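Local coordinates for protein separin (Saccharomyces cerevisiae, PDB 5U1T) that cleaves the cohesin subunit Scc1 as a caspase-like cysteine protease at anaphase onset, releasing sister chromatids, and is held inactive by securin for most of the cell cycle, at residues L192-Q203 / L239-Y250. Numbering follows the deposited sequence.
Sequences LFGLKFLQYIKQ and LNSFYLSYSMLY
Residues Leu192-Gln203 and Leu239-Tyr250 belong to two helices that run in roughly the same direction, their axes inclined by 30° and approaching to 8.6 Å, with Gln199 and Tyr246 closest in backbone register. At one end CB of Leu192 stands over the centre of the Phe242 ring, 4.1 Å from its centroid, while Leu192 CD2 reaches on to Leu239. Leu195 illustrates knobs-into-holes packing: its side chain enters a hole formed by Leu239, Phe242, Tyr243 and Tyr246, CD1 meeting Leu239 and CD2 lying over one face of the Tyr246 ring, 3.6 Å from CG. This knob ties helix 190-203 to helix 236-250 within separase's helical domain, far from the predicted active-site cysteine, and helix 146-158 adds Leu154 against Phe242. Tyr246 swings its ring across Leu195 with CG anti to the backbone N (chi1 163°), and its hydroxyl is hydrogen-bonded to Ile256 N. Beyond it, Tyr250 OH donates to Leu198 O at 2.6 Å, from above the carbonyl plane, although that oxygen also accepts the helical bond from Lys202 N. Lys202 CD covers a face of the Tyr250 ring. Along another flank, Lys196 NZ donates to Gln199 OE1 (3.0 Å) and pairs with Asp160, while Gln199 OE1 rests against Ser245 CB.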
loop_
_atom_site.group_PDB
_atom_site.type_symbol
_atom_site.label_atom_id
_atom_site.label_comp_id
_atom_site.label_asym_id
_atom_site.label_seq_id
_atom_site.Cartn_x
_atom_site.Cartn_y
_atom_site.Cartn_z
ATOM N N LEU A 192 71.051 38.986 3.155
ATOM C CA LEU A 192 69.861 38.158 2.941
ATOM C C LEU A 192 68.748 38.921 2.243
ATOM O O LEU A 192 68.150 38.432 1.281
ATOM C CB LEU A 192 69.357 37.609 4.269
ATOM C CG LEU A 192 70.264 36.533 4.860
ATOM C CD1 LEU A 192 69.663 35.959 6.135
ATOM C CD2 LEU A 192 70.501 35.448 3.830
ATOM N N PHE A 193 68.480 40.127 2.731
ATOM C CA PHE A 193 67.524 41.007 2.082
ATOM C C PHE A 193 67.977 41.381 0.675
ATOM O O PHE A 193 67.198 41.243 -0.278
ATOM C CB PHE A 193 67.298 42.254 2.926
ATOM C CG PHE A 193 66.495 41.993 4.164
ATOM C CD1 PHE A 193 67.115 41.600 5.341
ATOM C CD2 PHE A 193 65.114 42.117 4.152
ATOM C CE1 PHE A 193 66.367 41.343 6.489
ATOM C CE2 PHE A 193 64.366 41.866 5.299
ATOM C CZ PHE A 193 64.997 41.480 6.465
ATOM N N GLY A 194 69.228 41.843 0.548
ATOM C CA GLY A 194 69.832 42.098 -0.751
ATOM C C GLY A 194 69.598 40.977 -1.757
ATOM O O GLY A 194 69.053 41.203 -2.833
ATOM N N LEU A 195 69.995 39.763 -1.392
ATOM C CA LEU A 195 69.799 38.591 -2.238
ATOM C C LEU A 195 68.346 38.439 -2.690
ATOM O O LEU A 195 68.074 38.194 -3.874
ATOM C CB LEU A 195 70.246 37.325 -1.498
ATOM C CG LEU A 195 71.747 37.087 -1.304
ATOM C CD1 LEU A 195 72.002 36.120 -0.162
ATOM C CD2 LEU A 195 72.355 36.544 -2.581
ATOM N N LYS A 196 67.414 38.577 -1.746
ATOM C CA LYS A 196 65.994 38.429 -2.045
ATOM C C LYS A 196 65.499 39.529 -2.988
ATOM O O LYS A 196 64.725 39.255 -3.910
ATOM C CB LYS A 196 65.166 38.441 -0.757
ATOM C CG LYS A 196 63.659 38.248 -0.982
ATOM C CD LYS A 196 63.369 36.932 -1.666
ATOM C CE LYS A 196 63.784 35.749 -0.815
ATOM N NZ LYS A 196 63.415 34.442 -1.440
ATOM N N PHE A 197 65.944 40.762 -2.740
ATOM C CA PHE A 197 65.530 41.928 -3.521
ATOM C C PHE A 197 65.992 41.850 -4.972
ATOM O O PHE A 197 65.240 42.196 -5.891
ATOM C CB PHE A 197 66.058 43.217 -2.884
ATOM C CG PHE A 197 66.049 44.406 -3.811
ATOM C CD1 PHE A 197 64.888 45.132 -4.022
ATOM C CD2 PHE A 197 67.210 44.805 -4.465
ATOM C CE1 PHE A 197 64.884 46.227 -4.877
ATOM C CE2 PHE A 197 67.205 45.892 -5.313
ATOM C CZ PHE A 197 66.044 46.607 -5.516
ATOM N N LEU A 198 67.236 41.419 -5.173
ATOM C CA LEU A 198 67.750 41.208 -6.526
ATOM C C LEU A 198 66.930 40.118 -7.205
ATOM O O LEU A 198 66.486 40.284 -8.345
ATOM C CB LEU A 198 69.242 40.839 -6.516
ATOM C CG LEU A 198 70.191 41.923 -5.997
ATOM C CD1 LEU A 198 71.658 41.511 -6.131
ATOM C CD2 LEU A 198 69.933 43.246 -6.701
ATOM N N GLN A 199 66.723 39.017 -6.489
ATOM C CA GLN A 199 65.932 37.906 -7.003
ATOM C C GLN A 199 64.555 38.376 -7.473
ATOM O O GLN A 199 64.139 38.050 -8.579
ATOM C CB GLN A 199 65.793 36.817 -5.941
ATOM C CG GLN A 199 64.799 35.716 -6.292
ATOM C CD GLN A 199 64.248 35.015 -5.057
ATOM O OE1 GLN A 199 64.831 35.089 -3.973
ATOM N NE2 GLN A 199 63.118 34.346 -5.214
ATOM N N TYR A 200 63.866 39.169 -6.655
ATOM C CA TYR A 200 62.499 39.586 -6.987
ATOM C C TYR A 200 62.476 40.454 -8.240
ATOM O O TYR A 200 61.662 40.238 -9.142
ATOM C CB TYR A 200 61.838 40.334 -5.817
ATOM C CG TYR A 200 61.231 39.436 -4.752
ATOM C CD1 TYR A 200 61.267 38.054 -4.876
ATOM C CD2 TYR A 200 60.616 39.975 -3.623
ATOM C CE1 TYR A 200 60.719 37.234 -3.903
ATOM C CE2 TYR A 200 60.065 39.165 -2.649
ATOM C CZ TYR A 200 60.119 37.794 -2.794
ATOM O OH TYR A 200 59.575 36.975 -1.833
ATOM N N ILE A 201 63.381 41.420 -8.290
ATOM C CA ILE A 201 63.478 42.341 -9.417
ATOM C C ILE A 201 63.741 41.619 -10.753
ATOM O O ILE A 201 63.226 42.026 -11.801
ATOM C CB ILE A 201 64.569 43.401 -9.147
ATOM C CG1 ILE A 201 63.993 44.496 -8.244
ATOM C CG2 ILE A 201 65.099 43.981 -10.435
ATOM C CD1 ILE A 201 64.617 45.841 -8.432
ATOM N N LYS A 202 64.518 40.539 -10.711
ATOM C CA LYS A 202 64.666 39.668 -11.876
ATOM C C LYS A 202 63.378 38.894 -12.108
ATOM O O LYS A 202 62.872 38.824 -13.227
ATOM C CB LYS A 202 65.837 38.695 -11.693
ATOM C CG LYS A 202 66.136 37.815 -12.911
ATOM C CD LYS A 202 67.482 38.170 -13.535
ATOM C CE LYS A 202 67.768 37.323 -14.769
ATOM N NZ LYS A 202 68.991 37.781 -15.512
ATOM N N GLN A 203 62.849 38.327 -11.029
ATOM C CA GLN A 203 61.695 37.445 -11.090
ATOM C C GLN A 203 60.458 38.121 -11.636
ATOM O O GLN A 203 59.633 37.501 -12.320
ATOM C CB GLN A 203 61.390 36.910 -9.699
ATOM C CG GLN A 203 60.514 35.675 -9.670
ATOM C CD GLN A 203 60.705 34.930 -8.374
ATOM O OE1 GLN A 203 61.735 35.102 -7.713
ATOM N NE2 GLN A 203 59.721 34.117 -7.986
ATOM N N LEU A 239 70.661 31.759 5.152
ATOM C CA LEU A 239 71.483 32.116 3.981
ATOM C C LEU A 239 71.381 31.153 2.812
ATOM O O LEU A 239 71.199 31.583 1.669
ATOM C CB LEU A 239 72.959 32.248 4.387
ATOM C CG LEU A 239 74.062 32.746 3.418
ATOM C CD1 LEU A 239 74.618 31.649 2.517
ATOM C CD2 LEU A 239 73.620 33.940 2.575
ATOM N N ASN A 240 71.500 29.858 3.093
ATOM C CA ASN A 240 71.392 28.859 2.038
ATOM C C ASN A 240 70.102 29.005 1.251
ATOM O O ASN A 240 70.127 29.063 0.022
ATOM C CB ASN A 240 71.485 27.450 2.606
ATOM C CG ASN A 240 71.622 26.402 1.520
ATOM O OD1 ASN A 240 72.685 26.259 0.913
ATOM N ND2 ASN A 240 70.545 25.658 1.271
ATOM N N SER A 241 68.981 29.075 1.966
ATOM C CA SER A 241 67.675 29.227 1.334
ATOM C C SER A 241 67.648 30.449 0.411
ATOM O O SER A 241 67.287 30.339 -0.766
ATOM C CB SER A 241 66.577 29.330 2.401
ATOM O OG SER A 241 65.273 29.224 1.839
ATOM N N PHE A 242 68.068 31.597 0.939
ATOM C CA PHE A 242 68.032 32.852 0.195
ATOM C C PHE A 242 68.850 32.831 -1.092
ATOM O O PHE A 242 68.355 33.225 -2.155
ATOM C CB PHE A 242 68.522 33.988 1.074
ATOM C CG PHE A 242 67.486 34.507 2.003
ATOM C CD1 PHE A 242 67.308 33.938 3.250
ATOM C CD2 PHE A 242 66.680 35.567 1.633
ATOM C CE1 PHE A 242 66.348 34.422 4.114
ATOM C CE2 PHE A 242 65.718 36.049 2.491
ATOM C CZ PHE A 242 65.554 35.477 3.732
ATOM N N TYR A 243 70.101 32.384 -0.981
ATOM C CA TYR A 243 71.025 32.338 -2.111
ATOM C C TYR A 243 70.488 31.409 -3.191
ATOM O O TYR A 243 70.536 31.739 -4.376
ATOM C CB TYR A 243 72.427 31.892 -1.647
ATOM C CG TYR A 243 73.449 31.646 -2.758
ATOM C CD1 TYR A 243 73.556 30.401 -3.380
ATOM C CD2 TYR A 243 74.326 32.649 -3.163
ATOM C CE1 TYR A 243 74.494 30.168 -4.385
ATOM C CE2 TYR A 243 75.265 32.423 -4.169
ATOM C CZ TYR A 243 75.346 31.184 -4.778
ATOM O OH TYR A 243 76.280 30.954 -5.775
ATOM N N LEU A 244 69.973 30.252 -2.780
ATOM C CA LEU A 244 69.401 29.304 -3.726
ATOM C C LEU A 244 68.324 29.961 -4.579
ATOM O O LEU A 244 68.309 29.802 -5.794
ATOM C CB LEU A 244 68.819 28.091 -2.999
ATOM C CG LEU A 244 69.806 27.089 -2.396
ATOM C CD1 LEU A 244 69.060 25.873 -1.844
ATOM C CD2 LEU A 244 70.872 26.678 -3.414
ATOM N N SER A 245 67.427 30.704 -3.942
ATOM C CA SER A 245 66.377 31.405 -4.668
ATOM C C SER A 245 66.958 32.523 -5.528
ATOM O O SER A 245 66.453 32.808 -6.611
ATOM C CB SER A 245 65.346 31.969 -3.698
ATOM O OG SER A 245 64.778 30.929 -2.934
ATOM N N TYR A 246 68.092 33.038 -5.095
ATOM C CA TYR A 246 68.757 34.084 -5.826
ATOM C C TYR A 246 69.451 33.479 -7.016
ATOM O O TYR A 246 69.367 34.001 -8.111
ATOM C CB TYR A 246 69.777 34.781 -4.944
ATOM C CG TYR A 246 70.790 35.600 -5.704
ATOM C CD1 TYR A 246 70.481 36.859 -6.169
ATOM C CD2 TYR A 246 72.056 35.111 -5.949
ATOM C CE1 TYR A 246 71.405 37.606 -6.861
ATOM C CE2 TYR A 246 72.985 35.851 -6.640
ATOM C CZ TYR A 246 72.654 37.096 -7.092
ATOM O OH TYR A 246 73.581 37.835 -7.776
ATOM N N SER A 247 70.130 32.366 -6.785
ATOM C CA SER A 247 70.861 31.671 -7.830
ATOM C C SER A 247 70.010 31.422 -9.056
ATOM O O SER A 247 70.372 31.784 -10.165
ATOM C CB SER A 247 71.359 30.329 -7.315
ATOM O OG SER A 247 72.377 30.498 -6.361
ATOM N N MET A 248 68.852 30.846 -8.821
ATOM C CA MET A 248 67.906 30.523 -9.850
ATOM C C MET A 248 67.706 31.576 -10.905
ATOM O O MET A 248 67.730 31.282 -12.085
ATOM C CB MET A 248 66.580 30.271 -9.191
ATOM C CG MET A 248 66.544 28.944 -8.493
ATOM S SD MET A 248 66.028 27.717 -9.681
ATOM C CE MET A 248 66.640 26.254 -8.864
ATOM N N LEU A 249 67.463 32.799 -10.494
ATOM C CA LEU A 249 67.234 33.839 -11.460
ATOM C C LEU A 249 68.534 34.378 -12.033
ATOM O O LEU A 249 68.519 35.023 -13.070
ATOM C CB LEU A 249 66.401 34.960 -10.853
ATOM C CG LEU A 249 64.918 34.634 -10.801
ATOM C CD1 LEU A 249 64.694 33.480 -9.847
ATOM C CD2 LEU A 249 64.102 35.844 -10.396
ATOM N N TYR A 250 69.665 34.106 -11.392
ATOM C CA TYR A 250 70.905 34.655 -11.926
ATOM C C TYR A 250 71.920 33.598 -12.382
ATOM O O TYR A 250 73.079 33.921 -12.667
ATOM C CB TYR A 250 71.565 35.550 -10.882
ATOM C CG TYR A 250 70.796 36.806 -10.567
ATOM C CD1 TYR A 250 69.747 36.795 -9.657
ATOM C CD2 TYR A 250 71.129 38.006 -11.166
ATOM C CE1 TYR A 250 69.053 37.942 -9.361
ATOM C CE2 TYR A 250 70.439 39.156 -10.873
ATOM C CZ TYR A 250 69.405 39.121 -9.971
ATOM O OH TYR A 250 68.727 40.276 -9.684
#